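Local coordinates for cell wall surface anchor protein (Streptococcus agalactiae, PDB 4Z1P), which is a cell-wall-anchored adhesin of the antigen I/II family that probably attaches the bacterium to host or microbial surfaces, at residues 21-26 with 175-180; 49-54 with 161-166; 222-227 with 317-322. All blocks are in the same frame, centred on the assembly; numbering follows the deposited sequence.

Contact 1: residues 21-26 with 175-180; sequences GKSVLP and DLTTPE
Ser23 and Thr177 hold their hydroxyls in the same rotation, each tucked between its own backbone N and carbonyl carbon (chi1 54° and 56°), and this turns both oxygens toward one water. The water lies 2.9 Å from Ser23 OG and 2.7 Å from Thr177 OG1 and so ties the two side chains together. The same rotation puts the methyl of Thr177 beside its own backbone N, where CG2 packs against Ser23 CB at 3.8 Å.

Next to this polar edge the backbones join at a single beta bridge, Val24 with Leu176. Val24 N donates to Asp175 O at 2.9 Å, and Val24 O takes Thr177 N at 3.0 Å in an almost straight bond (173° at the hydrogen). On the N-terminal side of the bridge, Asp175 N makes a weak bond to Lys22 O, which also receives Asn174 ND2.

Segment 175-180 carries the end of strand 165-177, an outermost strand of a five-stranded antiparallel sheet, as it runs on toward strand 182-186 of a separate sheet. The loop 21-26, between strands 8-11 and 29-36, lies along this exit, at the junction of two beta sandwiches of the variant immunoglobulin kind known from antigen I/II C-terminal regions. From across the junction, Trp212 covers Thr177 and Pro179, while Asn217 and Gly219 bond to the backbone of Ser23.

Hydrocarbon groups make up the rest, some against each other and some against a carbonyl oxygen. Val24 and Leu176 meet at about a right angle, CG2 to CD2 4.1 Å, and both also rest on Ile154. Leu25 starts off away from the strand, but its CD2 branch swings back to lie 3.5 Å from Thr177 O and 3.9 Å from Pro179 CG. The ring of Pro26 presses on that same carbonyl through CD, and Thr177 O, buried between these carbons, has no polar partner in the model.

Contact 2: residues 49-54 with 161-166; sequences EAIAKG and IDFGNG
Gly54 O is gripped by both a backbone amide and a water. Phe163 N reaches it at 3.0 Å, with the bond bent to 144° at the hydrogen, and water 2 stands 2.7 Å from Gly54 O. Phe163 and Gly164 form the tip of a type I' beta turn, Asp162 to Asn165, which closes the tight hairpin between strands 153-162 and 165-177. What docks on the tip is the end of helix 48-52, where Gly54, with positive phi, leads the chain out of the helix. The same water accepts from Gly164 N at 2.8 Å and is placed to donate to Lys53 O as well as Gly54 O, though it has more acceptors in reach than protons. It thus links the helix exit to Gly164, while Phe163 is bonded to Gly54 O directly.

With CG beside its own backbone N (chi1 -42°), the Phe163 side chain lies alongside that of Ile51, pointing the same way, CE1 to CG1 4.1 Å. Its edge, at CD1, faces Ala50 O, which lies in the ring plane 3.6 Å away, while Ala50 CB packs on the same corner. Further out, Tyr41 and Phe55 each pair with this ring edge-to-face, and Tyr127 of helix 123-131 touches both Phe163 and Ile51.

Lys53 touches the turn through its aliphatic part: CB rests 3.7 Å from Gly164 N, and the extended chain then carries CD past Phe163 O at 3.6 Å.

Contact 3: residues 222-227 with 317-322; sequences LFEYKF and DFFVNG
Of the hydrogen bonds, two gather on Asn321 OD1: Phe223 N at 2.8 Å and Glu224 N at 3.2 Å, both reaching it from the same face of the amide plane. Asn321 N returns a bond to Glu224 O. Glu224, its chain extended with CG anti to the backbone N (chi1 170°), reaches along Phe319 so that OE1 takes Gly322 N at 2.8 Å. Asn321 ND2 is held by Asp221 O.

Lys226 and Phe319 exchange amide and carbonyl, each bond 2.9 Å between N and O, as the hydrogen-bonded pair of antiparallel strands 225-230 and 311-320. These are neighbours inside the five-stranded sheet of the antigen I/II C-terminal region, and Asn321-Gly322 link the second strand to strand 323-333.

Among the stacked groups, the Asn321 amide lies nearly flat over one face of the Phe223 ring, the planes 18° apart. On the sheet face of Tyr225, Phe227, Phe318 and Val320, the edge of Phe318 is T-shaped against Tyr225 (centroids 4.8 Å, planes at 86°) and also meets the face of Phe227. Apolar contact continues beside them where Leu222 CD2 touches Val320 CG2 at 3.8 Å.

Overall arrangement
From the N terminus the chain first reaches segment 21-26, then 49-54. The latter closes its loop first, at hairpin tip 161-166; strand 165-177 then runs back and closes the wider contact 1 at 175-180, so along the sequence the 49-54/161-166 loop falls wholly inside the 21-26/175-180 one. The two use that one strand at distant ends, their centres 39 Å apart, one at each end of the first sandwich. Contact 3 follows in series, joining strands 225-230 and 311-320 of the second sandwich. It touches contact 1 directly, Pro179 on Val320 and Leu25 on Asn321, which ties the sandwiches together; contacts 2 and 3 lie on opposite sides of the chain's centre.

Contact 1: residues 21-26 with 175-180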
ATOM      1  N   GLY A  21       2.760 -10.596   2.835  1.00 17.06           N
ATOM      2  CA  GLY A  21       1.469 -10.993   3.360  1.00 20.43           C
ATOM      3  C   GLY A  21       0.705  -9.887   4.118  1.00 20.55           C
ATOM      4  O   GLY A  21      -0.355 -10.158   4.645  1.00 22.96           O
ATOM      5  N   LYS A  22       1.199  -8.658   4.121  1.00 19.62           N
ATOM      6  CA  LYS A  22       0.548  -7.567   4.873  1.00 22.81           C
ATOM      7  C   LYS A  22      -0.174  -6.581   3.968  1.00 20.33           C
ATOM      8  O   LYS A  22       0.135  -6.477   2.794  1.00 19.68           O
ATOM      9  CB  LYS A  22       1.574  -6.781   5.719  1.00 23.96           C
ATOM     10  CG  LYS A  22       2.533  -7.607   6.542  1.00 26.88           C
ATOM     11  CD  LYS A  22       1.884  -8.327   7.695  1.00 31.74           C
ATOM     12  CE  LYS A  22       2.923  -8.882   8.647  1.00 36.16           C
ATOM     13  NZ  LYS A  22       2.198  -9.780   9.616  1.00 42.49           N
ATOM     14  N   SER A  23      -1.087  -5.792   4.535  1.00 18.32           N
ATOM     15  CA  SER A  23      -1.839  -4.846   3.752  1.00 17.79           C
ATOM     16  C   SER A  23      -1.176  -3.508   3.601  1.00 16.24           C
ATOM     17  O   SER A  23      -0.358  -3.078   4.412  1.00 17.90           O
ATOM     18  CB  SER A  23      -3.276  -4.641   4.272  1.00 18.16           C
ATOM     19  OG  SER A  23      -3.222  -4.305   5.625  1.00 18.88           O
ATOM     20  N   VAL A  24      -1.527  -2.861   2.507  1.00 16.93           N
ATOM     21  CA  VAL A  24      -1.073  -1.546   2.199  1.00 18.95           C
ATOM     22  C   VAL A  24      -2.207  -0.694   1.631  1.00 18.27           C
ATOM     23  O   VAL A  24      -3.207  -1.198   1.219  1.00 19.50           O
ATOM     24  CB  VAL A  24       0.091  -1.554   1.152  1.00 19.32           C
ATOM     25  CG1 VAL A  24       1.240  -2.408   1.643  1.00 19.48           C
ATOM     26  CG2 VAL A  24      -0.383  -2.041  -0.212  1.00 18.83           C
ATOM     27  N   LEU A  25      -1.947   0.600   1.509  1.00 20.41           N
ATOM     28  CA  LEU A  25      -2.945   1.590   1.135  1.00 21.99           C
ATOM     29  C   LEU A  25      -2.786   2.026  -0.331  1.00 20.85           C
ATOM     30  O   LEU A  25      -1.715   1.802  -0.925  1.00 20.06           O
ATOM     31  CB  LEU A  25      -2.820   2.822   2.039  1.00 21.49           C
ATOM     32  CG  LEU A  25      -3.259   2.536   3.482  1.00 22.66           C
ATOM     33  CD1 LEU A  25      -2.713   3.544   4.470  1.00 20.94           C
ATOM     34  CD2 LEU A  25      -4.749   2.326   3.659  1.00 22.33           C
ATOM     35  N   PRO A  26      -3.811   2.742  -0.891  1.00 20.25           N
ATOM     36  CA  PRO A  26      -3.789   3.060  -2.316  1.00 18.52           C
ATOM     37  C   PRO A  26      -2.595   3.848  -2.706  1.00 19.38           C
ATOM     38  O   PRO A  26      -2.103   3.629  -3.817  1.00 18.29           O
ATOM     39  CB  PRO A  26      -5.081   3.868  -2.541  1.00 20.19           C
ATOM     40  CG  PRO A  26      -5.985   3.310  -1.548  1.00 19.39           C
ATOM     41  CD  PRO A  26      -5.127   3.084  -0.318  1.00 21.15           C
ATOM     42  N   ASP A 175      -2.149  -7.245   0.392  1.00 20.18           N
ATOM     43  CA  ASP A 175      -3.545  -6.878   0.119  1.00 22.64           C
ATOM     44  C   ASP A 175      -3.674  -5.354   0.061  1.00 20.78           C
ATOM     45  O   ASP A 175      -3.057  -4.661   0.879  1.00 19.81           O
ATOM     46  CB  ASP A 175      -4.450  -7.444   1.225  1.00 30.73           C
ATOM     47  CG  ASP A 175      -3.888  -8.711   1.830  1.00 39.66           C
ATOM     48  OD1 ASP A 175      -2.957  -8.641   2.744  1.00 43.75           O
ATOM     49  OD2 ASP A 175      -4.333  -9.757   1.331  1.00 42.23           O
ATOM     50  N   LEU A 176      -4.442  -4.842  -0.900  1.00 18.74           N
ATOM     51  CA  LEU A 176      -4.685  -3.443  -1.046  1.00 18.72           C
ATOM     52  C   LEU A 176      -6.020  -3.158  -0.359  1.00 19.28           C
ATOM     53  O   LEU A 176      -7.049  -3.704  -0.790  1.00 23.03           O
ATOM     54  CB  LEU A 176      -4.770  -3.085  -2.500  1.00 19.37           C
ATOM     55  CG  LEU A 176      -4.841  -1.612  -2.937  1.00 20.81           C
ATOM     56  CD1 LEU A 176      -6.103  -0.875  -2.481  1.00 21.69           C
ATOM     57  CD2 LEU A 176      -3.592  -0.894  -2.470  1.00 20.52           C
ATOM     58  N   THR A 177      -5.984  -2.278   0.658  1.00 18.20           N
ATOM     59  CA  THR A 177      -7.174  -1.890   1.439  1.00 17.69           C
ATOM     60  C   THR A 177      -7.453  -0.446   1.148  1.00 17.62           C
ATOM     61  O   THR A 177      -6.643   0.451   1.422  1.00 17.22           O
ATOM     62  CB  THR A 177      -6.977  -2.109   2.920  1.00 18.59           C
ATOM     63  OG1 THR A 177      -5.812  -1.385   3.349  1.00 19.05           O
ATOM     64  CG2 THR A 177      -6.852  -3.654   3.294  1.00 18.95           C
ATOM     65  N   THR A 178      -8.613  -0.213   0.562  1.00 19.27           N
ATOM     66  CA  THR A 178      -9.067   1.123   0.264  1.00 20.49           C
ATOM     67  C   THR A 178      -9.890   1.580   1.501  1.00 21.69           C
ATOM     68  O   THR A 178     -10.855   0.939   1.865  1.00 18.45           O
ATOM     69  CB  THR A 178      -9.973   1.112  -0.995  1.00 22.81           C
ATOM     70  OG1 THR A 178      -9.169   0.945  -2.172  1.00 25.59           O
ATOM     71  CG2 THR A 178     -10.739   2.460  -1.128  1.00 23.87           C
ATOM     72  N   PRO A 179      -9.526   2.696   2.095  1.00 19.65           N
ATOM     73  CA  PRO A 179     -10.335   3.163   3.229  1.00 20.41           C
ATOM     74  C   PRO A 179     -11.716   3.581   2.820  1.00 22.62           C
ATOM     75  O   PRO A 179     -11.921   4.007   1.688  1.00 20.26           O
ATOM     76  CB  PRO A 179      -9.557   4.341   3.769  1.00 20.76           C
ATOM     77  CG  PRO A 179      -8.171   4.209   3.212  1.00 20.84           C
ATOM     78  CD  PRO A 179      -8.274   3.448   1.948  1.00 19.99           C
ATOM     79  N   GLU A 180     -12.665   3.422   3.740  1.00 23.85           N
ATOM     80  CA  GLU A 180     -14.057   3.779   3.547  1.00 26.81           C
ATOM     81  C   GLU A 180     -14.609   4.386   4.853  1.00 26.63           C
ATOM     82  O   GLU A 180     -14.261   3.921   5.938  1.00 22.45           O
ATOM     83  CB  GLU A 180     -14.801   2.507   3.267  1.00 29.67           C
ATOM     84  CG  GLU A 180     -16.197   2.714   2.767  1.00 37.01           C
ATOM     85  CD  GLU A 180     -16.965   1.398   2.711  1.00 41.92           C
ATOM     86  OE1 GLU A 180     -16.381   0.333   3.049  1.00 50.94           O
ATOM     87  OE2 GLU A 180     -18.136   1.431   2.312  1.00 46.33           O
TER
HETATM   88  O   HOH W   1      -4.223  -1.601   5.560  1.00 20.81           O

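Contact 2: residues 49-54 with 161-166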
ATOM      1  N   GLU A  49      28.940 -22.493 -25.803  1.00 23.47           N
ATOM      2  CA  GLU A  49      27.559 -22.564 -26.243  0.50 25.27           C
ATOM      3  C   GLU A  49      26.586 -22.269 -25.086  1.00 24.59           C
ATOM      4  O   GLU A  49      25.590 -21.589 -25.266  1.00 23.47           O
ATOM      5  CB  GLU A  49      27.259 -23.942 -26.853  0.50 28.31           C
ATOM      6  CG  GLU A  49      25.982 -24.003 -27.643  0.50 29.05           C
ATOM      7  CD  GLU A  49      25.408 -25.398 -27.733  0.50 32.98           C
ATOM      8  OE1 GLU A  49      26.147 -26.396 -27.520  0.50 33.72           O
ATOM      9  OE2 GLU A  49      24.198 -25.489 -28.018  0.50 35.20           O
ATOM     10  N   ALA A  50      26.888 -22.739 -23.882  1.00 22.30           N
ATOM     11  CA  ALA A  50      26.054 -22.434 -22.740  1.00 21.13           C
ATOM     12  C   ALA A  50      26.089 -20.932 -22.412  1.00 19.43           C
ATOM     13  O   ALA A  50      25.059 -20.288 -22.167  1.00 17.47           O
ATOM     14  CB  ALA A  50      26.536 -23.237 -21.560  1.00 21.04           C
ATOM     15  N   ILE A  51      27.293 -20.381 -22.404  1.00 17.64           N
ATOM     16  CA  ILE A  51      27.504 -18.985 -22.023  1.00 19.03           C
ATOM     17  C   ILE A  51      26.779 -18.107 -23.025  1.00 18.72           C
ATOM     18  O   ILE A  51      26.154 -17.107 -22.628  1.00 17.87           O
ATOM     19  CB  ILE A  51      29.002 -18.664 -21.966  1.00 19.92           C
ATOM     20  CG1 ILE A  51      29.629 -19.380 -20.757  1.00 19.31           C
ATOM     21  CG2 ILE A  51      29.238 -17.176 -21.959  1.00 18.32           C
ATOM     22  CD1 ILE A  51      31.093 -19.718 -20.951  1.00 21.44           C
ATOM     23  N   ALA A  52      26.830 -18.496 -24.288  1.00 18.25           N
ATOM     24  CA  ALA A  52      26.151 -17.751 -25.341  1.00 20.18           C
ATOM     25  C   ALA A  52      24.621 -17.650 -25.157  1.00 19.27           C
ATOM     26  O   ALA A  52      24.003 -16.711 -25.660  1.00 20.33           O
ATOM     27  CB  ALA A  52      26.533 -18.275 -26.733  1.00 21.70           C
ATOM     28  N   LYS A  53      23.970 -18.553 -24.440  1.00 18.26           N
ATOM     29  CA  LYS A  53      22.541 -18.395 -24.170  1.00 17.87           C
ATOM     30  C   LYS A  53      22.222 -17.250 -23.179  1.00 16.38           C
ATOM     31  O   LYS A  53      21.091 -16.875 -22.944  1.00 16.96           O
ATOM     32  CB  LYS A  53      21.984 -19.715 -23.682  1.00 20.58           C
ATOM     33  CG  LYS A  53      22.136 -20.799 -24.731  1.00 23.89           C
ATOM     34  CD  LYS A  53      21.490 -22.106 -24.333  1.00 27.70           C
ATOM     35  CE  LYS A  53      21.357 -23.065 -25.538  1.00 34.11           C
ATOM     36  NZ  LYS A  53      20.268 -24.041 -25.204  1.00 40.46           N
ATOM     37  N   GLY A  54      23.235 -16.757 -22.516  1.00 15.84           N
ATOM     38  CA  GLY A  54      23.114 -15.569 -21.666  1.00 15.53           C
ATOM     39  C   GLY A  54      22.435 -15.708 -20.338  1.00 14.13           C
ATOM     40  O   GLY A  54      22.342 -16.804 -19.783  1.00 12.86           O
ATOM     41  N   ILE A 161      16.903 -16.962 -15.888  1.00 10.19           N
ATOM     42  CA  ILE A 161      17.305 -17.930 -16.924  1.00 11.67           C
ATOM     43  C   ILE A 161      18.782 -17.836 -17.069  1.00 13.47           C
ATOM     44  O   ILE A 161      19.316 -16.734 -17.412  1.00 12.29           O
ATOM     45  CB  ILE A 161      16.607 -17.683 -18.246  1.00 11.58           C
ATOM     46  CG1 ILE A 161      15.143 -17.676 -18.030  1.00 12.99           C
ATOM     47  CG2 ILE A 161      17.051 -18.720 -19.287  1.00 13.32           C
ATOM     48  CD1 ILE A 161      14.401 -17.208 -19.269  1.00 17.40           C
ATOM     49  N   ASP A 162      19.456 -18.912 -16.683  1.00 11.53           N
ATOM     50  CA  ASP A 162      20.903 -18.976 -16.657  1.00 12.85           C
ATOM     51  C   ASP A 162      21.309 -19.984 -17.711  1.00 13.14           C
ATOM     52  O   ASP A 162      20.949 -21.171 -17.610  1.00 12.50           O
ATOM     53  CB  ASP A 162      21.409 -19.492 -15.311  1.00 14.70           C
ATOM     54  CG  ASP A 162      20.861 -18.758 -14.133  1.00 15.01           C
ATOM     55  OD1 ASP A 162      20.611 -17.502 -14.244  1.00 14.07           O
ATOM     56  OD2 ASP A 162      20.635 -19.426 -13.099  1.00 14.53           O
ATOM     57  N   PHE A 163      22.107 -19.577 -18.672  1.00 13.37           N
ATOM     58  CA  PHE A 163      22.581 -20.476 -19.749  1.00 14.33           C
ATOM     59  C   PHE A 163      21.418 -21.241 -20.417  1.00 15.27           C
ATOM     60  O   PHE A 163      21.543 -22.462 -20.759  1.00 14.57           O
ATOM     61  CB  PHE A 163      23.618 -21.523 -19.197  1.00 14.79           C
ATOM     62  CG  PHE A 163      24.657 -21.021 -18.226  1.00 13.23           C
ATOM     63  CD1 PHE A 163      25.843 -20.445 -18.687  1.00 13.73           C
ATOM     64  CD2 PHE A 163      24.493 -21.145 -16.869  1.00 15.21           C
ATOM     65  CE1 PHE A 163      26.825 -20.028 -17.834  1.00 15.05           C
ATOM     66  CE2 PHE A 163      25.470 -20.745 -15.995  1.00 13.08           C
ATOM     67  CZ  PHE A 163      26.651 -20.190 -16.483  1.00 14.71           C
ATOM     68  N   GLY A 164      20.246 -20.603 -20.490  1.00 13.79           N
ATOM     69  CA  GLY A 164      19.066 -21.237 -21.086  1.00 15.18           C
ATOM     70  C   GLY A 164      18.220 -22.120 -20.144  1.00 15.62           C
ATOM     71  O   GLY A 164      17.174 -22.623 -20.538  1.00 14.68           O
ATOM     72  N   ASN A 165      18.662 -22.265 -18.906  1.00 15.45           N
ATOM     73  CA  ASN A 165      17.879 -22.959 -17.913  1.00 15.32           C
ATOM     74  C   ASN A 165      17.089 -22.007 -17.044  1.00 15.78           C
ATOM     75  O   ASN A 165      17.660 -21.022 -16.470  1.00 16.10           O
ATOM     76  CB  ASN A 165      18.775 -23.776 -17.012  1.00 18.80           C
ATOM     77  CG  ASN A 165      19.722 -24.660 -17.788  1.00 21.20           C
ATOM     78  OD1 ASN A 165      19.320 -25.294 -18.740  1.00 20.97           O
ATOM     79  ND2 ASN A 165      21.002 -24.643 -17.420  1.00 23.81           N
ATOM     80  N   GLY A 166      15.781 -22.283 -16.919  1.00 13.46           N
ATOM     81  CA  GLY A 166      14.897 -21.455 -16.112  1.00 13.48           C
ATOM     82  C   GLY A 166      14.674 -21.815 -14.662  1.00 15.18           C
ATOM     83  O   GLY A 166      14.509 -22.992 -14.323  1.00 14.62           O
TER
HETATM   84  O   HOH W   2      19.908 -17.782 -20.542  1.00 14.47           O

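Contact 3: residues 222-227 with 317-322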
ATOM      1  N   LEU A 222       0.777   4.036  11.330  1.00 23.88           N
ATOM      2  CA  LEU A 222      -0.113   5.166  11.171  1.00 24.34           C
ATOM      3  C   LEU A 222       0.586   6.425  11.545  1.00 23.16           C
ATOM      4  O   LEU A 222       1.239   6.485  12.599  1.00 21.56           O
ATOM      5  CB  LEU A 222      -1.309   5.017  12.078  1.00 24.47           C
ATOM      6  CG  LEU A 222      -2.284   3.947  11.647  1.00 26.03           C
ATOM      7  CD1 LEU A 222      -3.404   3.892  12.681  1.00 29.17           C
ATOM      8  CD2 LEU A 222      -2.854   4.298  10.265  1.00 25.59           C
ATOM      9  N   PHE A 223       0.418   7.431  10.703  1.00 24.19           N
ATOM     10  CA  PHE A 223       0.797   8.790  11.057  1.00 22.87           C
ATOM     11  C   PHE A 223      -0.276   9.878  10.893  1.00 23.07           C
ATOM     12  O   PHE A 223      -0.097  10.965  11.408  1.00 19.27           O
ATOM     13  CB  PHE A 223       2.050   9.166  10.316  1.00 24.69           C
ATOM     14  CG  PHE A 223       1.883   9.252   8.840  1.00 24.65           C
ATOM     15  CD1 PHE A 223       1.469  10.442   8.255  1.00 26.00           C
ATOM     16  CD2 PHE A 223       2.200   8.173   8.042  1.00 25.84           C
ATOM     17  CE1 PHE A 223       1.311  10.540   6.883  1.00 28.61           C
ATOM     18  CE2 PHE A 223       2.039   8.249   6.651  1.00 27.67           C
ATOM     19  CZ  PHE A 223       1.599   9.438   6.076  1.00 26.23           C
ATOM     20  N   GLU A 224      -1.369   9.598  10.174  1.00 21.30           N
ATOM     21  CA  GLU A 224      -2.452  10.530  10.016  1.00 20.64           C
ATOM     22  C   GLU A 224      -3.744   9.762  10.095  1.00 21.49           C
ATOM     23  O   GLU A 224      -3.890   8.760   9.429  1.00 17.56           O
ATOM     24  CB  GLU A 224      -2.382  11.244   8.680  1.00 21.52           C
ATOM     25  CG  GLU A 224      -3.603  12.071   8.331  1.00 23.94           C
ATOM     26  CD  GLU A 224      -3.455  12.850   7.047  1.00 25.88           C
ATOM     27  OE1 GLU A 224      -3.004  12.258   6.061  1.00 26.91           O
ATOM     28  OE2 GLU A 224      -3.800  14.058   7.007  1.00 29.09           O
ATOM     29  N   TYR A 225      -4.667  10.226  10.945  1.00 19.25           N
ATOM     30  CA  TYR A 225      -6.008   9.673  10.998  1.00 18.86           C
ATOM     31  C   TYR A 225      -6.892  10.846  11.387  1.00 19.81           C
ATOM     32  O   TYR A 225      -6.870  11.294  12.523  1.00 20.76           O
ATOM     33  CB  TYR A 225      -6.053   8.482  11.964  1.00 18.07           C
ATOM     34  CG  TYR A 225      -7.361   7.706  12.028  1.00 18.04           C
ATOM     35  CD1 TYR A 225      -8.529   8.252  12.618  1.00 17.99           C
ATOM     36  CD2 TYR A 225      -7.452   6.428  11.502  1.00 18.76           C
ATOM     37  CE1 TYR A 225      -9.701   7.518  12.649  1.00 15.92           C
ATOM     38  CE2 TYR A 225      -8.603   5.684  11.547  1.00 16.67           C
ATOM     39  CZ  TYR A 225      -9.740   6.248  12.147  1.00 17.69           C
ATOM     40  OH  TYR A 225     -10.917   5.499  12.163  1.00 16.51           O
ATOM     41  N   LYS A 226      -7.629  11.417  10.440  1.00 22.38           N
ATOM     42  CA  LYS A 226      -8.342  12.619  10.787  1.00 22.10           C
ATOM     43  C   LYS A 226      -9.585  12.815  10.006  1.00 23.79           C
ATOM     44  O   LYS A 226      -9.729  12.264   8.924  1.00 21.64           O
ATOM     45  CB  LYS A 226      -7.419  13.806  10.639  1.00 25.71           C
ATOM     46  CG  LYS A 226      -7.362  14.412   9.298  1.00 25.00           C
ATOM     47  CD  LYS A 226      -6.539  15.702   9.341  1.00 27.18           C
ATOM     48  CE  LYS A 226      -6.304  16.128   7.919  1.00 28.98           C
ATOM     49  NZ  LYS A 226      -5.448  17.323   7.770  1.00 32.93           N
ATOM     50  N   PHE A 227     -10.529  13.547  10.599  1.00 21.94           N
ATOM     51  CA  PHE A 227     -11.772  13.913   9.942  1.00 21.82           C
ATOM     52  C   PHE A 227     -11.789  15.408   9.714  1.00 21.30           C
ATOM     53  O   PHE A 227     -11.413  16.150  10.590  1.00 20.92           O
ATOM     54  CB  PHE A 227     -12.974  13.602  10.843  1.00 22.28           C
ATOM     55  CG  PHE A 227     -13.010  12.205  11.402  1.00 23.36           C
ATOM     56  CD1 PHE A 227     -12.296  11.861  12.543  1.00 24.91           C
ATOM     57  CD2 PHE A 227     -13.839  11.271  10.861  1.00 23.95           C
ATOM     58  CE1 PHE A 227     -12.390  10.576  13.104  1.00 24.90           C
ATOM     59  CE2 PHE A 227     -13.951   9.997  11.421  1.00 24.50           C
ATOM     60  CZ  PHE A 227     -13.217   9.650  12.533  1.00 27.65           C
ATOM     61  N   ASP A 317     -14.783  14.676   4.989  1.00 22.55           N
ATOM     62  CA  ASP A 317     -13.612  14.025   4.398  1.00 23.63           C
ATOM     63  C   ASP A 317     -12.875  13.294   5.521  1.00 24.72           C
ATOM     64  O   ASP A 317     -12.912  13.724   6.692  1.00 21.01           O
ATOM     65  CB  ASP A 317     -12.656  15.072   3.859  1.00 24.50           C
ATOM     66  CG  ASP A 317     -13.270  15.969   2.768  1.00 26.84           C
ATOM     67  OD1 ASP A 317     -14.128  15.536   2.006  1.00 28.72           O
ATOM     68  OD2 ASP A 317     -12.845  17.125   2.704  1.00 31.78           O
ATOM     69  N   PHE A 318     -12.146  12.240   5.155  1.00 23.04           N
ATOM     70  CA  PHE A 318     -11.385  11.439   6.089  1.00 20.92           C
ATOM     71  C   PHE A 318     -10.028  11.217   5.473  1.00 21.54           C
ATOM     72  O   PHE A 318      -9.962  10.899   4.272  1.00 19.11           O
ATOM     73  CB  PHE A 318     -12.082  10.091   6.257  1.00 24.18           C
ATOM     74  CG  PHE A 318     -11.329   9.124   7.106  1.00 24.05           C
ATOM     75  CD1 PHE A 318     -11.279   9.267   8.490  1.00 24.78           C
ATOM     76  CD2 PHE A 318     -10.594   8.130   6.518  1.00 26.22           C
ATOM     77  CE1 PHE A 318     -10.561   8.372   9.260  1.00 26.26           C
ATOM     78  CE2 PHE A 318      -9.891   7.213   7.283  1.00 27.20           C
ATOM     79  CZ  PHE A 318      -9.864   7.339   8.652  1.00 27.20           C
ATOM     80  N   PHE A 319      -8.969  11.370   6.260  1.00 22.55           N
ATOM     81  CA  PHE A 319      -7.601  11.163   5.784  1.00 22.19           C
ATOM     82  C   PHE A 319      -6.926  10.114   6.645  1.00 22.27           C
ATOM     83  O   PHE A 319      -6.916  10.229   7.880  1.00 20.93           O
ATOM     84  CB  PHE A 319      -6.782  12.448   5.869  1.00 25.18           C
ATOM     85  CG  PHE A 319      -7.304  13.560   5.018  1.00 27.21           C
ATOM     86  CD1 PHE A 319      -8.438  14.269   5.404  1.00 25.96           C
ATOM     87  CD2 PHE A 319      -6.651  13.914   3.847  1.00 28.17           C
ATOM     88  CE1 PHE A 319      -8.922  15.305   4.628  1.00 25.96           C
ATOM     89  CE2 PHE A 319      -7.140  14.924   3.042  1.00 28.48           C
ATOM     90  CZ  PHE A 319      -8.274  15.643   3.450  1.00 30.80           C
ATOM     91  N   VAL A 320      -6.332   9.106   6.012  1.00 20.18           N
ATOM     92  CA  VAL A 320      -5.481   8.164   6.712  1.00 19.37           C
ATOM     93  C   VAL A 320      -4.189   8.007   5.872  1.00 21.10           C
ATOM     94  O   VAL A 320      -4.264   7.691   4.693  1.00 18.24           O
ATOM     95  CB  VAL A 320      -6.176   6.826   6.989  1.00 19.27           C
ATOM     96  CG1 VAL A 320      -6.750   6.185   5.729  1.00 20.73           C
ATOM     97  CG2 VAL A 320      -5.231   5.841   7.668  1.00 20.06           C
ATOM     98  N   ASN A 321      -3.055   8.347   6.494  1.00 20.46           N
ATOM     99  CA  ASN A 321      -1.730   8.332   5.875  1.00 22.24           C
ATOM    100  C   ASN A 321      -1.781   8.902   4.487  1.00 22.84           C
ATOM    101  O   ASN A 321      -1.230   8.341   3.559  1.00 25.76           O
ATOM    102  CB  ASN A 321      -1.181   6.903   5.870  1.00 20.85           C
ATOM    103  CG  ASN A 321      -0.673   6.467   7.215  1.00 22.44           C
ATOM    104  OD1 ASN A 321      -0.999   7.057   8.304  1.00 22.09           O
ATOM    105  ND2 ASN A 321       0.101   5.394   7.185  1.00 20.62           N
ATOM    106  N   GLY A 322      -2.438  10.044   4.368  1.00 21.86           N
ATOM    107  CA  GLY A 322      -2.467  10.824   3.150  1.00 23.12           C
ATOM    108  C   GLY A 322      -3.515  10.412   2.166  1.00 22.55           C
ATOM    109  O   GLY A 322      -3.640  11.043   1.134  1.00 26.61           O
TER